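Local coordinates for precorrin-8x Methyl Mutase (Thermus thermophilus, PDB 1V9C), which probably catalyses the methyl-migrating isomerisation of precorrin-8X, a step in the biosynthesis of adenosylcobalamin (coenzyme B12), at residues D42-S52 with V178-G188. Numbering follows the deposited sequence.
Sequences DFEYKALTRFS and VPWIVTEGRKG
K187, its chain extended beyond CG, brings NZ to D42 OD2 in a salt bridge made on the syn lone pair of that oxygen; the modelled 2.5 Å between them is so short that its exact length is doubtful. The second carboxylate oxygen, OD1, is kept by the backbone N of E44, a capping bond at the turn that leads into the helix, which helps fix the rotation of the D42 carboxylate. E44, whose side chain crosses that of K187 at about a right angle, adds a weak bond, OE2 to the same NZ at 3.4 Å, completing a salt-bridge network. D42 and K187 of the second subunit lie close by, in long, weak ion pairs, placing this charge cluster at the dimer interface.

Further along, R50 and V182 form a hydrogen-bonded antiparallel pair, R50 N to V182 O and V182 N to R50 O, both 2.9 Å and nearly straight. Strand 49-51 thereby adds an antiparallel edge to strand 180-183, whose other neighbour, strand 155-158, belongs to the parallel part of the doubly wound alpha/beta sheet. Past the last bridge, F51 with I181, S52 N donates to W180 O at 3.0 Å, and S52 OG accepts from W180 N at 2.9 Å.

W180 chi1, 47°, sets CG between the backbone N and the carbonyl carbon, which turns one face of the indole to S52; S52 CB makes a CH-pi contact there, 3.5 Å from the five-membered ring's centroid. The edge of the indole meets R50 O. E184 OE2 lies over one face of the R50 guanidinium, 3.2 Å from R50 NH1, a salt bridge of charges alone, with no N-H pointing at the oxygen. On the sheet face carrying T49 and T183, I181 CG2 packs over the F51 ring, toward its rim, while T183 CG2 touches Y45 CE2 at 4.0 Å; M36 of helix 30-40 lies against both threonines.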
ATOM      1  N   ASP B  42       5.479   5.813  10.043  1.00 22.74           N
ATOM      2  CA  ASP B  42       5.567   4.864  11.150  1.00 27.44           C
ATOM      3  C   ASP B  42       7.022   4.681  11.501  1.00 25.96           C
ATOM      4  O   ASP B  42       7.734   3.937  10.826  1.00 25.03           O
ATOM      5  CB  ASP B  42       4.986   3.505  10.781  1.00 30.69           C
ATOM      6  CG  ASP B  42       4.974   2.542  11.963  1.00 32.54           C
ATOM      7  OD1 ASP B  42       5.862   2.650  12.831  1.00 33.38           O
ATOM      8  OD2 ASP B  42       4.083   1.672  12.024  1.00 28.14           O
ATOM      9  N   PHE B  43       7.451   5.349  12.570  1.00 25.00           N
ATOM     10  CA  PHE B  43       8.838   5.300  13.004  1.00 23.56           C
ATOM     11  C   PHE B  43       9.350   3.978  13.566  1.00 24.95           C
ATOM     12  O   PHE B  43      10.558   3.819  13.739  1.00 25.27           O
ATOM     13  CB  PHE B  43       9.127   6.441  13.997  1.00 24.29           C
ATOM     14  CG  PHE B  43       9.306   7.767  13.333  1.00 19.37           C
ATOM     15  CD1 PHE B  43       8.213   8.559  13.031  1.00 23.78           C
ATOM     16  CD2 PHE B  43      10.559   8.188  12.935  1.00 21.96           C
ATOM     17  CE1 PHE B  43       8.374   9.741  12.343  1.00 26.48           C
ATOM     18  CE2 PHE B  43      10.724   9.380  12.242  1.00 21.78           C
ATOM     19  CZ  PHE B  43       9.635  10.148  11.950  1.00 25.14           C
ATOM     20  N   GLU B  44       8.463   3.029  13.839  1.00 20.75           N
ATOM     21  CA  GLU B  44       8.926   1.756  14.362  1.00 25.24           C
ATOM     22  C   GLU B  44       9.781   0.989  13.368  1.00 28.50           C
ATOM     23  O   GLU B  44      10.522   0.093  13.765  1.00 33.60           O
ATOM     24  CB  GLU B  44       7.763   0.877  14.814  1.00 31.81           C
ATOM     25  CG  GLU B  44       8.242  -0.399  15.509  1.00 38.07           C
ATOM     26  CD  GLU B  44       7.126  -1.184  16.181  1.00 42.21           C
ATOM     27  OE1 GLU B  44       7.439  -2.155  16.904  1.00 46.74           O
ATOM     28  OE2 GLU B  44       5.939  -0.842  15.991  1.00 43.46           O
ATOM     29  N   TYR B  45       9.689   1.345  12.084  1.00 27.85           N
ATOM     30  CA  TYR B  45      10.466   0.685  11.040  1.00 22.80           C
ATOM     31  C   TYR B  45      11.974   0.914  11.208  1.00 22.37           C
ATOM     32  O   TYR B  45      12.791   0.221  10.612  1.00 24.94           O
ATOM     33  CB  TYR B  45       9.993   1.148   9.642  1.00 20.14           C
ATOM     34  CG  TYR B  45       8.695   0.498   9.238  1.00 17.56           C
ATOM     35  CD1 TYR B  45       7.496   1.205   9.257  1.00 18.05           C
ATOM     36  CD2 TYR B  45       8.647  -0.874   8.968  1.00 14.47           C
ATOM     37  CE1 TYR B  45       6.285   0.562   9.037  1.00 18.77           C
ATOM     38  CE2 TYR B  45       7.451  -1.523   8.759  1.00 17.43           C
ATOM     39  CZ  TYR B  45       6.268  -0.804   8.797  1.00 18.30           C
ATOM     40  OH  TYR B  45       5.078  -1.469   8.625  1.00 20.93           O
ATOM     41  N   LYS B  46      12.342   1.903  12.009  1.00 29.87           N
ATOM     42  CA  LYS B  46      13.759   2.173  12.266  1.00 33.50           C
ATOM     43  C   LYS B  46      14.331   0.977  13.034  1.00 33.84           C
ATOM     44  O   LYS B  46      15.475   0.583  12.838  1.00 37.65           O
ATOM     45  CB  LYS B  46      13.919   3.420  13.137  1.00 33.72           C
ATOM     46  CG  LYS B  46      15.355   3.892  13.277  1.00 33.77           C
ATOM     47  CD  LYS B  46      15.473   5.050  14.265  1.00 38.14           C
ATOM     48  CE  LYS B  46      15.378   4.591  15.711  1.00 35.33           C
ATOM     49  NZ  LYS B  46      15.372   5.754  16.651  1.00 40.96           N
ATOM     50  N   ALA B  47      13.501   0.414  13.903  1.00 32.74           N
ATOM     51  CA  ALA B  47      13.877  -0.717  14.739  1.00 39.86           C
ATOM     52  C   ALA B  47      13.512  -2.080  14.146  1.00 38.63           C
ATOM     53  O   ALA B  47      14.149  -3.081  14.454  1.00 42.70           O
ATOM     54  CB  ALA B  47      13.229  -0.562  16.116  1.00 37.03           C
ATOM     55  N   LEU B  48      12.499  -2.118  13.290  1.00 38.72           N
ATOM     56  CA  LEU B  48      12.062  -3.379  12.699  1.00 31.75           C
ATOM     57  C   LEU B  48      12.794  -3.771  11.430  1.00 31.03           C
ATOM     58  O   LEU B  48      12.841  -4.942  11.074  1.00 33.50           O
ATOM     59  CB  LEU B  48      10.568  -3.318  12.398  1.00 31.78           C
ATOM     60  CG  LEU B  48       9.643  -2.905  13.548  1.00 33.71           C
ATOM     61  CD1 LEU B  48       8.197  -2.994  13.063  1.00 26.06           C
ATOM     62  CD2 LEU B  48       9.866  -3.816  14.777  1.00 28.22           C
ATOM     63  N   THR B  49      13.375  -2.802  10.742  1.00 28.90           N
ATOM     64  CA  THR B  49      14.038  -3.113   9.491  1.00 30.55           C
ATOM     65  C   THR B  49      15.433  -3.685   9.641  1.00 30.47           C
ATOM     66  O   THR B  49      16.302  -3.076  10.254  1.00 30.18           O
ATOM     67  CB  THR B  49      14.077  -1.877   8.586  1.00 30.05           C
ATOM     68  OG1 THR B  49      12.748  -1.371   8.435  1.00 22.63           O
ATOM     69  CG2 THR B  49      14.629  -2.238   7.227  1.00 25.86           C
ATOM     70  N   ARG B  50      15.639  -4.855   9.051  1.00 31.02           N
ATOM     71  CA  ARG B  50      16.921  -5.533   9.121  1.00 35.83           C
ATOM     72  C   ARG B  50      17.442  -5.905   7.739  1.00 35.35           C
ATOM     73  O   ARG B  50      16.691  -6.366   6.875  1.00 34.71           O
ATOM     74  CB  ARG B  50      16.789  -6.790   9.988  1.00 41.17           C
ATOM     75  CG  ARG B  50      18.115  -7.327  10.477  1.00 55.72           C
ATOM     76  CD  ARG B  50      17.993  -7.884  11.884  1.00 62.48           C
ATOM     77  NE  ARG B  50      18.194  -9.328  11.933  1.00 69.85           N
ATOM     78  CZ  ARG B  50      18.129 -10.048  13.048  1.00 72.27           C
ATOM     79  NH1 ARG B  50      17.867  -9.451  14.204  1.00 73.53           N
ATOM     80  NH2 ARG B  50      18.325 -11.361  13.009  1.00 73.65           N
ATOM     81  N   PHE B  51      18.734  -5.693   7.526  1.00 36.37           N
ATOM     82  CA  PHE B  51      19.342  -6.012   6.243  1.00 38.80           C
ATOM     83  C   PHE B  51      20.319  -7.175   6.363  1.00 39.05           C
ATOM     84  O   PHE B  51      20.804  -7.479   7.444  1.00 41.17           O
ATOM     85  CB  PHE B  51      20.106  -4.805   5.697  1.00 36.42           C
ATOM     86  CG  PHE B  51      19.260  -3.600   5.471  1.00 34.18           C
ATOM     87  CD1 PHE B  51      18.801  -2.848   6.542  1.00 32.13           C
ATOM     88  CD2 PHE B  51      18.923  -3.208   4.176  1.00 34.32           C
ATOM     89  CE1 PHE B  51      18.021  -1.718   6.328  1.00 30.56           C
ATOM     90  CE2 PHE B  51      18.141  -2.080   3.954  1.00 30.00           C
ATOM     91  CZ  PHE B  51      17.692  -1.334   5.033  1.00 29.10           C
ATOM     92  N   SER B  52      20.598  -7.832   5.250  1.00 40.62           N
ATOM     93  CA  SER B  52      21.572  -8.910   5.268  1.00 41.78           C
ATOM     94  C   SER B  52      22.823  -8.273   4.683  1.00 46.37           C
ATOM     95  O   SER B  52      22.741  -7.250   3.992  1.00 46.77           O
ATOM     96  CB  SER B  52      21.138 -10.076   4.385  1.00 37.18           C
ATOM     97  OG  SER B  52      21.304  -9.766   3.012  1.00 41.14           O
ATOM     98  N   VAL B 178      20.680 -15.955   0.328  1.00 46.07           N
ATOM     99  CA  VAL B 178      20.399 -14.926  -0.672  1.00 42.65           C
ATOM    100  C   VAL B 178      20.321 -13.597   0.070  1.00 38.70           C
ATOM    101  O   VAL B 178      19.896 -13.549   1.227  1.00 41.61           O
ATOM    102  CB  VAL B 178      19.055 -15.206  -1.399  1.00 43.55           C
ATOM    103  CG1 VAL B 178      17.888 -14.947  -0.466  1.00 40.62           C
ATOM    104  CG2 VAL B 178      18.938 -14.350  -2.632  1.00 45.71           C
ATOM    105  N   PRO B 179      20.749 -12.502  -0.563  1.00 32.49           N
ATOM    106  CA  PRO B 179      20.650 -11.257   0.197  1.00 35.11           C
ATOM    107  C   PRO B 179      19.189 -10.875   0.420  1.00 32.34           C
ATOM    108  O   PRO B 179      18.316 -11.225  -0.370  1.00 26.87           O
ATOM    109  CB  PRO B 179      21.419 -10.264  -0.670  1.00 36.39           C
ATOM    110  CG  PRO B 179      21.214 -10.785  -2.040  1.00 37.81           C
ATOM    111  CD  PRO B 179      21.315 -12.275  -1.900  1.00 32.87           C
ATOM    112  N   TRP B 180      18.910 -10.180   1.510  1.00 29.56           N
ATOM    113  CA  TRP B 180      17.535  -9.805   1.767  1.00 31.88           C
ATOM    114  C   TRP B 180      17.395  -8.588   2.663  1.00 29.05           C
ATOM    115  O   TRP B 180      18.368  -8.121   3.261  1.00 27.33           O
ATOM    116  CB  TRP B 180      16.805 -10.979   2.413  1.00 31.08           C
ATOM    117  CG  TRP B 180      17.600 -11.581   3.541  1.00 34.65           C
ATOM    118  CD1 TRP B 180      18.368 -12.711   3.491  1.00 33.24           C
ATOM    119  CD2 TRP B 180      17.740 -11.060   4.871  1.00 32.31           C
ATOM    120  NE1 TRP B 180      18.976 -12.927   4.705  1.00 33.61           N
ATOM    121  CE2 TRP B 180      18.609 -11.933   5.571  1.00 36.92           C
ATOM    122  CE3 TRP B 180      17.217  -9.947   5.539  1.00 34.98           C
ATOM    123  CZ2 TRP B 180      18.969 -11.722   6.907  1.00 33.58           C
ATOM    124  CZ3 TRP B 180      17.575  -9.735   6.867  1.00 31.52           C
ATOM    125  CH2 TRP B 180      18.441 -10.621   7.537  1.00 37.81           C
ATOM    126  N   ILE B 181      16.164  -8.094   2.730  1.00 27.45           N
ATOM    127  CA  ILE B 181      15.785  -6.964   3.568  1.00 22.88           C
ATOM    128  C   ILE B 181      14.434  -7.385   4.112  1.00 24.99           C
ATOM    129  O   ILE B 181      13.530  -7.771   3.355  1.00 26.67           O
ATOM    130  CB  ILE B 181      15.605  -5.670   2.794  1.00 23.25           C
ATOM    131  CG1 ILE B 181      16.877  -5.338   2.011  1.00 24.50           C
ATOM    132  CG2 ILE B 181      15.256  -4.546   3.779  1.00 23.16           C
ATOM    133  CD1 ILE B 181      16.801  -4.029   1.277  1.00 28.98           C
ATOM    134  N   VAL B 182      14.307  -7.312   5.429  1.00 20.22           N
ATOM    135  CA  VAL B 182      13.113  -7.742   6.107  1.00 20.63           C
ATOM    136  C   VAL B 182      12.576  -6.726   7.109  1.00 18.28           C
ATOM    137  O   VAL B 182      13.335  -5.937   7.666  1.00 21.71           O
ATOM    138  CB  VAL B 182      13.415  -9.087   6.849  1.00 19.83           C
ATOM    139  CG1 VAL B 182      12.404  -9.344   7.931  1.00 23.66           C
ATOM    140  CG2 VAL B 182      13.391 -10.242   5.858  1.00 24.75           C
ATOM    141  N   THR B 183      11.263  -6.741   7.316  1.00 16.87           N
ATOM    142  CA  THR B 183      10.634  -5.891   8.325  1.00 21.79           C
ATOM    143  C   THR B 183      10.236  -6.905   9.398  1.00 23.68           C
ATOM    144  O   THR B 183       9.289  -7.671   9.232  1.00 22.78           O
ATOM    145  CB  THR B 183       9.359  -5.148   7.812  1.00 23.52           C
ATOM    146  OG1 THR B 183       8.437  -6.083   7.237  1.00 23.54           O
ATOM    147  CG2 THR B 183       9.734  -4.097   6.780  1.00 26.22           C
ATOM    148  N   GLU B 184      11.004  -6.923  10.480  1.00 27.85           N
ATOM    149  CA  GLU B 184      10.789  -7.841  11.595  1.00 30.12           C
ATOM    150  C   GLU B 184       9.380  -7.728  12.165  1.00 29.19           C
ATOM    151  O   GLU B 184       8.827  -6.634  12.257  1.00 34.52           O
ATOM    152  CB  GLU B 184      11.804  -7.537  12.705  1.00 35.79           C
ATOM    153  CG  GLU B 184      13.257  -7.481  12.247  1.00 44.07           C
ATOM    154  CD  GLU B 184      14.044  -8.729  12.603  1.00 53.70           C
ATOM    155  OE1 GLU B 184      13.816  -9.789  11.978  1.00 55.64           O
ATOM    156  OE2 GLU B 184      14.888  -8.644  13.523  1.00 57.52           O
ATOM    157  N   GLY B 185       8.795  -8.866  12.528  1.00 25.73           N
ATOM    158  CA  GLY B 185       7.475  -8.856  13.116  1.00 26.23           C
ATOM    159  C   GLY B 185       6.313  -9.088  12.176  1.00 26.79           C
ATOM    160  O   GLY B 185       6.469  -9.725  11.129  1.00 26.84           O
ATOM    161  N   ARG B 186       5.143  -8.573  12.564  1.00 21.26           N
ATOM    162  CA  ARG B 186       3.932  -8.733  11.770  1.00 24.81           C
ATOM    163  C   ARG B 186       3.721  -7.584  10.783  1.00 24.36           C
ATOM    164  O   ARG B 186       2.887  -7.688   9.886  1.00 25.21           O
ATOM    165  CB  ARG B 186       2.704  -8.843  12.677  1.00 24.42           C
ATOM    166  CG  ARG B 186       2.932  -9.737  13.863  1.00 32.22           C
ATOM    167  CD  ARG B 186       1.724 -10.554  14.212  1.00 34.86           C
ATOM    168  NE  ARG B 186       2.033 -11.970  14.049  1.00 49.24           N
ATOM    169  CZ  ARG B 186       1.279 -12.962  14.502  1.00 51.08           C
ATOM    170  NH1 ARG B 186       0.154 -12.700  15.154  1.00 54.73           N
ATOM    171  NH2 ARG B 186       1.659 -14.216  14.311  1.00 52.14           N
ATOM    172  N   LYS B 187       4.476  -6.506  10.954  1.00 19.69           N
ATOM    173  CA  LYS B 187       4.357  -5.345  10.085  1.00 27.49           C
ATOM    174  C   LYS B 187       5.077  -5.500   8.766  1.00 29.56           C
ATOM    175  O   LYS B 187       6.073  -6.212   8.669  1.00 31.04           O
ATOM    176  CB  LYS B 187       4.883  -4.090  10.772  1.00 22.52           C
ATOM    177  CG  LYS B 187       3.998  -3.599  11.880  1.00 22.02           C
ATOM    178  CD  LYS B 187       4.410  -2.226  12.346  1.00 20.84           C
ATOM    179  CE  LYS B 187       3.373  -1.692  13.309  1.00 25.42           C
ATOM    180  NZ  LYS B 187       3.606  -0.264  13.604  1.00 24.05           N
ATOM    181  N   GLY B 188       4.556  -4.805   7.760  1.00 25.97           N
ATOM    182  CA  GLY B 188       5.134  -4.830   6.429  1.00 24.65           C
ATOM    183  C   GLY B 188       4.035  -4.388   5.486  1.00 23.24           C
ATOM    184  O   GLY B 188       3.187  -3.595   5.886  1.00 23.46           O
TER